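Local coordinates for glutamate receptor kainate-like protein (Pleurobrachia bachei, PDB 4ZDM), which probably forms ligand-gated ion channels of the ionotropic glutamate receptor family, with a ligand-binding domain that holds glycine as agonist, at residues L95-V100 / P214-F219; L64-K69 / D145-E150; D106-M111 / T233-I238. All blocks are in the same frame, centred on the assembly; numbering follows the deposited sequence. Where two conformers were deposited one is given.

Interaction 1 of 3, residues L95-V100 / P214-F219; sequences LSNNAV and PFELAF. With GLY (glycine), chain B.
Leu95 and Ala218 face each other as an antiparallel hydrogen-bonded pair, Leu95 N giving a bond of 3.0 Å to Ala218 O and Leu95 O taking one from Ala218 N. Two residues on, Asn97 N reaches Glu216 O at 2.9 Å in a nearly straight bond (172°), and between these bonds Ser96 and Leu217 form a non-hydrogen-bonded pair whose side chains share a face. On it, Ser96 OG stands beside its own backbone N (chi1 -52°) and meets Leu217 CD2 at 3.3 Å. There it accepts a weak bond from the amino group of the bound glycine and hydrogen-bonds Glu191. Phe215 holds CG in the crowded position between backbone N and carbonyl carbon (chi1 44°), which swings the ring up against Ser96, CE2 coming within 3.5 Å of OG; Leu217 CD2 sits at the ring edge, in its plane. The other face carries Leu95 and Ala218. Leu95 CB lies 3.2 Å from Ala218 O, while its CD1 branch leans toward the ligand carboxylate. Asn97 and Glu216 run side by side, pointing the same way, their amide and carboxylate planes only slightly turned against each other. Asn97 ND2 stays 4.0 Å from Glu216 OE2, and a water bridges the two; Glu216 OE1 is taken by Ser110 OG. A second water links Asn97 O to Glu216 N. Asn98 OD1, at the N-cap position, takes Arg101 N at the start of helix 99-102. Ser96 N points straight at the ligand's OXT, 2.9 Å away: a short strand, followed by a capped helix carrying Arg101, presents backbone and side-chain groups to the agonist, as in the binding cleft of the bilobed, periplasmic-binding-protein-like domain of ionotropic glutamate receptors.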
loop_
_atom_site.group_PDB
_atom_site.type_symbol
_atom_site.label_atom_id
_atom_site.label_comp_id
_atom_site.label_asym_id
_atom_site.label_seq_id
_atom_site.Cartn_x
_atom_site.Cartn_y
_atom_site.Cartn_z
ATOM N N LEU A 95 18.399 7.793 4.918
ATOM C CA LEU A 95 17.701 9.077 4.880
ATOM C C LEU A 95 18.252 9.994 5.942
ATOM O O LEU A 95 18.245 9.681 7.145
ATOM C CB LEU A 95 16.196 8.892 5.083
ATOM C CG LEU A 95 15.340 10.089 4.717
ATOM C CD1 LEU A 95 15.326 10.355 3.217
ATOM C CD2 LEU A 95 13.920 9.932 5.249
ATOM N N SER A 96 18.781 11.136 5.515
ATOM C CA SER A 96 19.410 12.046 6.429
ATOM C C SER A 96 18.391 12.772 7.285
ATOM O O SER A 96 17.416 13.373 6.801
ATOM C CB SER A 96 20.239 13.055 5.647
ATOM O OG SER A 96 21.082 12.308 4.790
ATOM N N ASN A 97 18.660 12.768 8.602
ATOM C CA ASN A 97 17.818 13.407 9.587
ATOM C C ASN A 97 18.235 14.852 9.690
ATOM O O ASN A 97 19.341 15.170 10.118
ATOM C CB ASN A 97 17.978 12.656 10.912
ATOM C CG ASN A 97 17.135 13.184 12.012
ATOM O OD1 ASN A 97 16.684 14.333 11.978
ATOM N ND2 ASN A 97 16.880 12.312 13.008
ATOM N N ASN A 98 17.365 15.733 9.228
ATOM C CA ASN A 98 17.579 17.172 9.378
ATOM C C ASN A 98 16.315 17.773 9.946
ATOM O O ASN A 98 15.222 17.156 9.968
ATOM C CB ASN A 98 18.029 17.852 8.074
ATOM C CG ASN A 98 17.003 17.806 6.978
ATOM O OD1 ASN A 98 15.843 18.119 7.180
ATOM N ND2 ASN A 98 17.450 17.472 5.789
ATOM N N ALA A 99 16.434 19.002 10.459
ATOM C CA ALA A 99 15.343 19.599 11.195
ATOM C C ALA A 99 14.154 19.908 10.319
ATOM O O ALA A 99 13.008 19.795 10.782
ATOM C CB ALA A 99 15.830 20.891 11.895
ATOM N N VAL A 100 14.370 20.246 9.074
ATOM C CA VAL A 100 13.215 20.537 8.232
ATOM C C VAL A 100 12.367 19.269 7.979
ATOM O O VAL A 100 11.125 19.317 8.027
ATOM C CB VAL A 100 13.638 21.167 6.946
ATOM C CG1 VAL A 100 12.406 21.470 6.143
ATOM C CG2 VAL A 100 14.360 22.490 7.205
ATOM N N PRO A 214 27.481 17.413 10.608
ATOM C CA PRO A 214 27.077 16.010 10.729
ATOM C C PRO A 214 25.585 15.825 10.868
ATOM O O PRO A 214 24.812 16.731 11.297
ATOM C CB PRO A 214 27.812 15.541 11.987
ATOM C CG PRO A 214 28.306 16.673 12.609
ATOM C CD PRO A 214 28.319 17.848 11.721
ATOM N N PHE A 215 25.132 14.611 10.531
ATOM C CA PHE A 215 23.730 14.250 10.640
ATOM C C PHE A 215 23.642 12.736 10.770
ATOM O O PHE A 215 24.519 12.034 10.297
ATOM C CB PHE A 215 22.909 14.684 9.388
ATOM C CG PHE A 215 23.606 14.388 8.102
ATOM C CD1 PHE A 215 24.489 15.321 7.564
ATOM C CD2 PHE A 215 23.443 13.193 7.439
ATOM C CE1 PHE A 215 25.206 15.036 6.414
ATOM C CE2 PHE A 215 24.150 12.931 6.310
ATOM C CZ PHE A 215 25.013 13.845 5.786
ATOM N N GLU A 216 22.571 12.269 11.378
ATOM C CA GLU A 216 22.242 10.847 11.397
ATOM C C GLU A 216 21.641 10.416 10.075
ATOM O O GLU A 216 20.925 11.202 9.462
ATOM C CB GLU A 216 21.285 10.548 12.525
ATOM C CG GLU A 216 21.905 10.684 13.911
ATOM C CD GLU A 216 20.980 10.194 14.977
ATOM O OE1 GLU A 216 21.300 9.160 15.628
ATOM O OE2 GLU A 216 19.869 10.772 15.197
ATOM N N LEU A 217 21.880 9.175 9.690
ATOM C CA LEU A 217 21.281 8.495 8.548
ATOM C C LEU A 217 20.371 7.437 9.117
ATOM O O LEU A 217 20.837 6.598 9.903
ATOM C CB LEU A 217 22.356 7.866 7.659
ATOM C CG LEU A 217 23.239 8.909 6.965
ATOM C CD1 LEU A 217 24.535 8.263 6.504
ATOM C CD2 LEU A 217 22.527 9.476 5.784
ATOM N N ALA A 218 19.101 7.435 8.742
ATOM C CA ALA A 218 18.100 6.588 9.386
ATOM C C ALA A 218 17.015 6.211 8.421
ATOM O O ALA A 218 17.025 6.627 7.258
ATOM C CB ALA A 218 17.544 7.344 10.608
ATOM N N PHE A 219 16.026 5.450 8.872
ATOM C CA PHE A 219 14.805 5.222 8.106
ATOM C C PHE A 219 13.793 6.292 8.455
ATOM O O PHE A 219 13.810 6.876 9.547
ATOM C CB PHE A 219 14.249 3.830 8.368
ATOM C CG PHE A 219 15.095 2.671 7.832
ATOM C CD1 PHE A 219 16.196 2.855 7.032
ATOM C CD2 PHE A 219 14.690 1.378 8.132
ATOM C CE1 PHE A 219 16.908 1.728 6.542
ATOM C CE2 PHE A 219 15.393 0.267 7.639
ATOM C CZ PHE A 219 16.476 0.443 6.863
HETATM N N GLY B . 20.940 10.539 1.948
HETATM C CA GLY B . 20.400 11.643 1.113
HETATM C C GLY B . 19.180 12.296 1.663
HETATM O O GLY B . 18.699 13.310 1.133
HETATM O OXT GLY B . 18.601 11.815 2.683
HETATM O O HOH W 1 20.792 14.389 12.342
HETATM O O HOH W 2 17.922 9.418 13.431
#

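Interaction 2 of 3, residues L64-K69 / D145-E150; sequences LKFGGK and DSRNPE. With NA (sodium ion), chain E; GLY (glycine), chain B.
Phe66 offers one ring face to Arg147, whose NH1 hangs 3.3 Å from Phe66 CE1, toward the rim. The guanidinium stands nearly upright on the ring, the two planes 84° apart, and its CZ lies 4.8 Å from the ring centroid in a cation-pi contact. Ionic partners hold the same group: NH1 pairs with Glu17 and NE with Asp190. The guanidinium face lies over CA of the bound glycine, and Asn148 N, at the start of helix 148-155, donates to the ligand's O at 2.9 Å. Loop 64-69 and segment 145-150 meet beside the bound glycine in the cleft of this clamshell ligand-binding domain. With Phe66 cut back to an alanine, the Arg147 guanidinium is likely to lose its aromatic mate, and a gap would probably open beside the ligand. Ser146 O receives Gly67 N at 2.9 Å in its carbonyl plane. Backbone angles at Gly67 call for glycine, and a side chain on Gly68 would strike Ser146 OG. That hydroxyl donates to Asp145 OD2 (2.7 Å) from above the carboxylate plane and also hydrogen-bonds Asn77 ND2. Extended Lys65 brings its NZ to a long salt bridge, 3.9 Å from Asp145 OD2, and a water bridges the two. Asp145 OD1 instead binds a sodium ion at 2.4 Å, joined by a water and, in the conformer given, by Glu150 OE2.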
loop_
_atom_site.group_PDB
_atom_site.type_symbol
_atom_site.label_atom_id
_atom_site.label_comp_id
_atom_site.label_asym_id
_atom_site.label_seq_id
_atom_site.Cartn_x
_atom_site.Cartn_y
_atom_site.Cartn_z
ATOM N N LEU A 64 12.443 10.381 -8.577
ATOM C CA LEU A 64 13.759 9.944 -8.177
ATOM C C LEU A 64 14.463 10.952 -7.248
ATOM O O LEU A 64 15.700 11.043 -7.181
ATOM C CB LEU A 64 14.584 9.638 -9.420
ATOM C CG LEU A 64 14.237 8.325 -10.114
ATOM C CD1 LEU A 64 14.986 8.287 -11.451
ATOM C CD2 LEU A 64 14.590 7.115 -9.264
ATOM N N LYS A 65 13.683 11.635 -6.410
ATOM C CA LYS A 65 14.207 12.598 -5.446
ATOM C C LYS A 65 14.130 12.065 -4.011
ATOM O O LYS A 65 13.193 11.345 -3.665
ATOM C CB LYS A 65 13.447 13.919 -5.501
ATOM C CG LYS A 65 13.618 14.695 -6.855
ATOM C CD LYS A 65 12.748 15.870 -6.902
ATOM C CE LYS A 65 12.893 16.578 -8.253
ATOM N NZ LYS A 65 11.898 17.679 -8.338
ATOM N N PHE A 66 15.114 12.405 -3.195
ATOM C CA PHE A 66 15.080 11.937 -1.802
ATOM C C PHE A 66 14.012 12.662 -1.026
ATOM O O PHE A 66 13.179 12.056 -0.363
ATOM C CB PHE A 66 16.465 12.094 -1.162
ATOM C CG PHE A 66 17.380 10.947 -1.452
ATOM C CD1 PHE A 66 17.929 10.746 -2.723
ATOM C CD2 PHE A 66 17.690 10.007 -0.480
ATOM C CE1 PHE A 66 18.715 9.621 -2.973
ATOM C CE2 PHE A 66 18.516 8.921 -0.743
ATOM C CZ PHE A 66 19.014 8.737 -2.017
ATOM N N GLY A 67 13.951 13.960 -1.131
ATOM C CA GLY A 67 12.878 14.691 -0.516
ATOM C C GLY A 67 13.299 16.065 -0.129
ATOM O O GLY A 67 14.075 16.305 0.793
ATOM N N GLY A 68 12.718 17.023 -0.837
ATOM C CA GLY A 68 12.808 18.421 -0.473
ATOM C C GLY A 68 11.407 19.036 -0.384
ATOM O O GLY A 68 10.479 18.447 -0.947
ATOM N N LYS A 69 11.285 20.154 0.366
ATOM C CA LYS A 69 9.997 20.830 0.699
ATOM C C LYS A 69 9.857 22.127 -0.084
ATOM O O LYS A 69 10.695 23.002 0.085
ATOM C CB LYS A 69 9.899 21.147 2.183
ATOM C CG LYS A 69 8.520 21.620 2.582
ATOM C CD LYS A 69 8.358 21.717 4.084
ATOM C CE LYS A 69 9.232 22.791 4.677
ATOM N NZ LYS A 69 8.742 23.186 6.022
ATOM N N ASP A 145 19.583 18.754 -6.147
ATOM C CA ASP A 145 18.282 19.273 -5.761
ATOM C C ASP A 145 17.513 18.255 -4.944
ATOM O O ASP A 145 17.517 17.063 -5.250
ATOM C CB ASP A 145 17.445 19.629 -6.994
ATOM C CG ASP A 145 16.045 20.093 -6.636
ATOM O OD1 ASP A 145 15.902 21.265 -6.240
ATOM O OD2 ASP A 145 15.114 19.275 -6.691
ATOM N N SER A 146 16.827 18.749 -3.914
ATOM C CA SER A 146 15.904 17.942 -3.092
ATOM C C SER A 146 16.616 16.792 -2.402
ATOM O O SER A 146 16.023 15.750 -2.134
ATOM C CB SER A 146 14.725 17.430 -3.918
ATOM O OG SER A 146 13.915 18.529 -4.367
ATOM N N ARG A 147 17.861 17.009 -2.012
ATOM C CA ARG A 147 18.638 16.060 -1.242
ATOM C C ARG A 147 19.158 16.802 -0.003
ATOM O O ARG A 147 19.163 18.016 0.034
ATOM C CB ARG A 147 19.778 15.495 -2.110
ATOM C CG ARG A 147 20.531 14.363 -1.533
ATOM C CD ARG A 147 21.708 14.012 -2.428
ATOM N NE ARG A 147 22.700 13.111 -1.872
ATOM C CZ ARG A 147 22.638 11.803 -1.937
ATOM N NH1 ARG A 147 21.553 11.191 -2.410
ATOM N NH2 ARG A 147 23.657 11.100 -1.452
ATOM N N ASN A 148 19.534 16.071 1.046
ATOM C CA ASN A 148 19.873 16.693 2.325
ATOM C C ASN A 148 20.973 17.760 2.330
ATOM O O ASN A 148 20.810 18.766 3.013
ATOM C CB ASN A 148 20.228 15.568 3.286
ATOM C CG ASN A 148 20.832 16.062 4.597
ATOM O OD1 ASN A 148 20.166 16.672 5.432
ATOM N ND2 ASN A 148 22.122 15.755 4.789
ATOM N N PRO A 149 22.083 17.607 1.583
ATOM C CA PRO A 149 23.064 18.698 1.657
ATOM C C PRO A 149 22.503 20.075 1.293
ATOM O O PRO A 149 22.773 20.997 2.049
ATOM C CB PRO A 149 24.174 18.247 0.681
ATOM C CG PRO A 149 24.045 16.722 0.735
ATOM C CD PRO A 149 22.582 16.490 0.760
ATOM N N GLU A 150 21.723 20.196 0.211
ATOM C CA GLU A 150 21.129 21.469 -0.181
ATOM C C GLU A 150 20.238 21.942 0.963
ATOM O O GLU A 150 20.315 23.110 1.333
ATOM C CB GLU A 150 20.321 21.324 -1.459
ATOM C CG GLU A 150 19.649 22.617 -1.921
ATOM C CD GLU A 150 18.576 22.392 -2.984
ATOM O OE1 GLU A 150 17.696 21.507 -2.828
ATOM O OE2 GLU A 150 18.624 23.133 -3.989
HETATM NA NA NA E . 17.404 23.128 -5.981
HETATM N N GLY B . 20.940 10.539 1.948
HETATM C CA GLY B . 20.400 11.643 1.113
HETATM C C GLY B . 19.180 12.296 1.663
HETATM O O GLY B . 18.699 13.310 1.133
HETATM O OXT GLY B . 18.601 11.815 2.683
HETATM O O HOH W 3 12.638 20.142 -6.845
HETATM O O HOH W 4 17.255 14.062 -4.558
HETATM O O HOH W 5 16.864 25.706 -5.696
#

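Interaction 3 of 3, residues D106-M111 / T233-I238; sequences DFSLSM and TFMLGI
The flat group between Leu109 and Met235 is a peptide rather than a ring: the Leu109 carbonyl has Met235 CG over one face, 3.5 Å from Leu109 O, with Ser108 OG tilted out of the plane on the opposite side. Ser108 OG donates to Leu109 O at 2.8 Å from 43° above the carbonyl plane, so the oxygen is gripped on one side and covered by a methylene on the opposite one. The contact belongs to a lobe of the bilobed, periplasmic-binding-protein-like ligand-binding domain, where the turn after strand 106-107 lies against helix 228-240. No hydrogen bond crosses between the segments; the side chains meet mainly through apolar atoms. Leu109 carries its CG away from the backbone N (chi1 -175°), which sends both methyls at the helix: CD2 rests 3.6 Å from Leu236 N and also touches Met235 CG, while CD1 meets Leu236 CB at 3.8 Å. The two leucine side chains cross at a slant, with Leu236 on the solvent side of the contact. Met235 is bent at both outer torsions, which brings its CE round to Ser108 OG. Its sulfur faces Met111 CB at 4.1 Å, and Phe219 and Ile244 pack against the same side chain from strand 205-221 and helix 243-254. Polar bonds from neighbouring helix residues fix the turn: Asp232 OD1 accepts Leu109 N, and Arg239 NH1 donates to Ser110 O. Ser108 OG, besides donating to Leu109 O, accepts Phe219 N. Ser108 thereby has its hydroxyl tied to strand 205-221 as well as to its own turn, and Met235 CE lies 3.9 Å from Ser108 OG.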
loop_
_atom_site.group_PDB
_atom_site.type_symbol
_atom_site.label_atom_id
_atom_site.label_comp_id
_atom_site.label_asym_id
_atom_site.label_seq_id
_atom_site.Cartn_x
_atom_site.Cartn_y
_atom_site.Cartn_z
ATOM N N ASP A 106 8.994 11.333 11.176
ATOM C CA ASP A 106 9.897 10.778 12.194
ATOM C C ASP A 106 11.040 10.032 11.540
ATOM O O ASP A 106 10.950 9.571 10.380
ATOM C CB ASP A 106 9.178 9.815 13.116
ATOM C CG ASP A 106 8.423 10.489 14.275
ATOM O OD1 ASP A 106 8.553 11.714 14.481
ATOM O OD2 ASP A 106 7.747 9.722 14.993
ATOM N N PHE A 107 12.126 9.925 12.281
ATOM C CA PHE A 107 13.295 9.130 11.904
ATOM C C PHE A 107 13.468 8.025 12.921
ATOM O O PHE A 107 13.316 8.241 14.139
ATOM C CB PHE A 107 14.536 10.014 11.844
ATOM C CG PHE A 107 14.534 10.916 10.674
ATOM C CD1 PHE A 107 13.874 12.129 10.718
ATOM C CD2 PHE A 107 15.126 10.547 9.506
ATOM C CE1 PHE A 107 13.847 12.967 9.604
ATOM C CE2 PHE A 107 15.112 11.359 8.398
ATOM C CZ PHE A 107 14.454 12.583 8.442
ATOM N N SER A 108 13.800 6.866 12.396
ATOM C CA SER A 108 14.197 5.759 13.263
ATOM C C SER A 108 15.473 6.072 13.977
ATOM O O SER A 108 16.202 7.000 13.647
ATOM C CB SER A 108 14.377 4.464 12.456
ATOM O OG SER A 108 15.563 4.464 11.658
ATOM N N LEU A 109 15.768 5.224 14.959
ATOM C CA LEU A 109 17.119 5.121 15.471
ATOM C C LEU A 109 18.052 4.937 14.278
ATOM O O LEU A 109 17.737 4.210 13.330
ATOM C CB LEU A 109 17.194 3.972 16.486
ATOM C CG LEU A 109 18.473 3.750 17.237
ATOM C CD1 LEU A 109 18.132 3.333 18.718
ATOM C CD2 LEU A 109 19.237 2.681 16.534
ATOM N N SER A 110 19.208 5.612 14.294
ATOM C CA SER A 110 20.008 5.701 13.099
ATOM C C SER A 110 20.844 4.499 12.811
ATOM O O SER A 110 21.254 3.767 13.740
ATOM C CB SER A 110 20.861 6.941 13.182
ATOM O OG SER A 110 21.753 6.863 14.293
ATOM N N MET A 111 21.118 4.272 11.526
ATOM C CA MET A 111 22.015 3.195 11.106
ATOM C C MET A 111 23.493 3.614 11.184
ATOM O O MET A 111 24.365 2.770 11.358
ATOM C CB MET A 111 21.636 2.697 9.687
ATOM C CG MET A 111 21.664 3.727 8.605
ATOM S SD MET A 111 21.205 2.982 7.011
ATOM C CE MET A 111 19.524 3.566 7.192
ATOM N N THR A 233 14.184 -0.850 17.991
ATOM C CA THR A 233 14.817 -1.915 18.775
ATOM C C THR A 233 15.639 -2.801 17.849
ATOM O O THR A 233 16.785 -3.173 18.165
ATOM C CB THR A 233 13.758 -2.689 19.507
ATOM O OG1 THR A 233 13.235 -1.824 20.541
ATOM C CG2 THR A 233 14.362 -3.939 20.151
ATOM N N PHE A 234 15.073 -3.165 16.693
ATOM C CA PHE A 234 15.834 -3.978 15.772
ATOM C C PHE A 234 17.083 -3.256 15.293
ATOM O O PHE A 234 18.178 -3.846 15.234
ATOM C CB PHE A 234 14.976 -4.372 14.559
ATOM C CG PHE A 234 15.734 -5.193 13.585
ATOM C CD1 PHE A 234 15.875 -6.539 13.802
ATOM C CD2 PHE A 234 16.399 -4.598 12.537
ATOM C CE1 PHE A 234 16.661 -7.308 12.983
ATOM C CE2 PHE A 234 17.184 -5.412 11.687
ATOM C CZ PHE A 234 17.275 -6.722 11.944
ATOM N N MET A 235 16.958 -1.977 14.912
ATOM C CA MET A 235 18.081 -1.263 14.396
ATOM C C MET A 235 19.191 -1.143 15.437
ATOM O O MET A 235 20.387 -1.254 15.113
ATOM C CB MET A 235 17.640 0.118 13.915
ATOM C CG MET A 235 18.678 0.858 13.130
ATOM S SD MET A 235 18.822 0.266 11.434
ATOM C CE MET A 235 17.557 1.250 10.645
ATOM N N LEU A 236 18.806 -0.888 16.662
ATOM C CA LEU A 236 19.786 -0.766 17.718
ATOM C C LEU A 236 20.551 -2.052 17.908
ATOM O O LEU A 236 21.767 -2.052 18.152
ATOM C CB LEU A 236 19.134 -0.352 19.022
ATOM C CG LEU A 236 20.084 -0.218 20.214
ATOM C CD1 LEU A 236 21.224 0.788 20.024
ATOM C CD2 LEU A 236 19.255 0.143 21.414
ATOM N N GLY A 237 19.881 -3.173 17.808
ATOM C CA GLY A 237 20.584 -4.426 17.995
ATOM C C GLY A 237 21.662 -4.642 16.969
ATOM O O GLY A 237 22.817 -5.001 17.299
ATOM N N ILE A 238 21.352 -4.447 15.694
ATOM C CA ILE A 238 22.360 -4.643 14.658
ATOM C C ILE A 238 23.401 -3.518 14.673
ATOM O O ILE A 238 24.544 -3.744 14.296
ATOM C CB ILE A 238 21.761 -4.805 13.259
ATOM C CG1 ILE A 238 20.776 -3.710 12.829
ATOM C CG2 ILE A 238 21.087 -6.180 13.176
ATOM C CD1 ILE A 238 20.513 -3.672 11.340
#

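Interactions 1 and 2 both touch the bound glycine, approaching it from different parts of the cleft; their centres lie 12 Å apart and Asn98 ND2 probably bonds Asn148 OD1 (2.9 Å). Ser96 N and Asn148 N each serve one oxygen of the ligand's carboxylate, while Arg101 and Glu191 also bind the ligand. Interaction 3 lies farther from the ligand, the Met111 side chain about 9 Å from glycine. It is coupled to interaction 1 through strand 205-221, where Glu216 OE1 lies 2.7 Å from Ser110 OG and Phe219 O 2.8 Å from Ser108 N. Interactions 2 and 3 do not touch: their nearest atoms are about 8 Å apart.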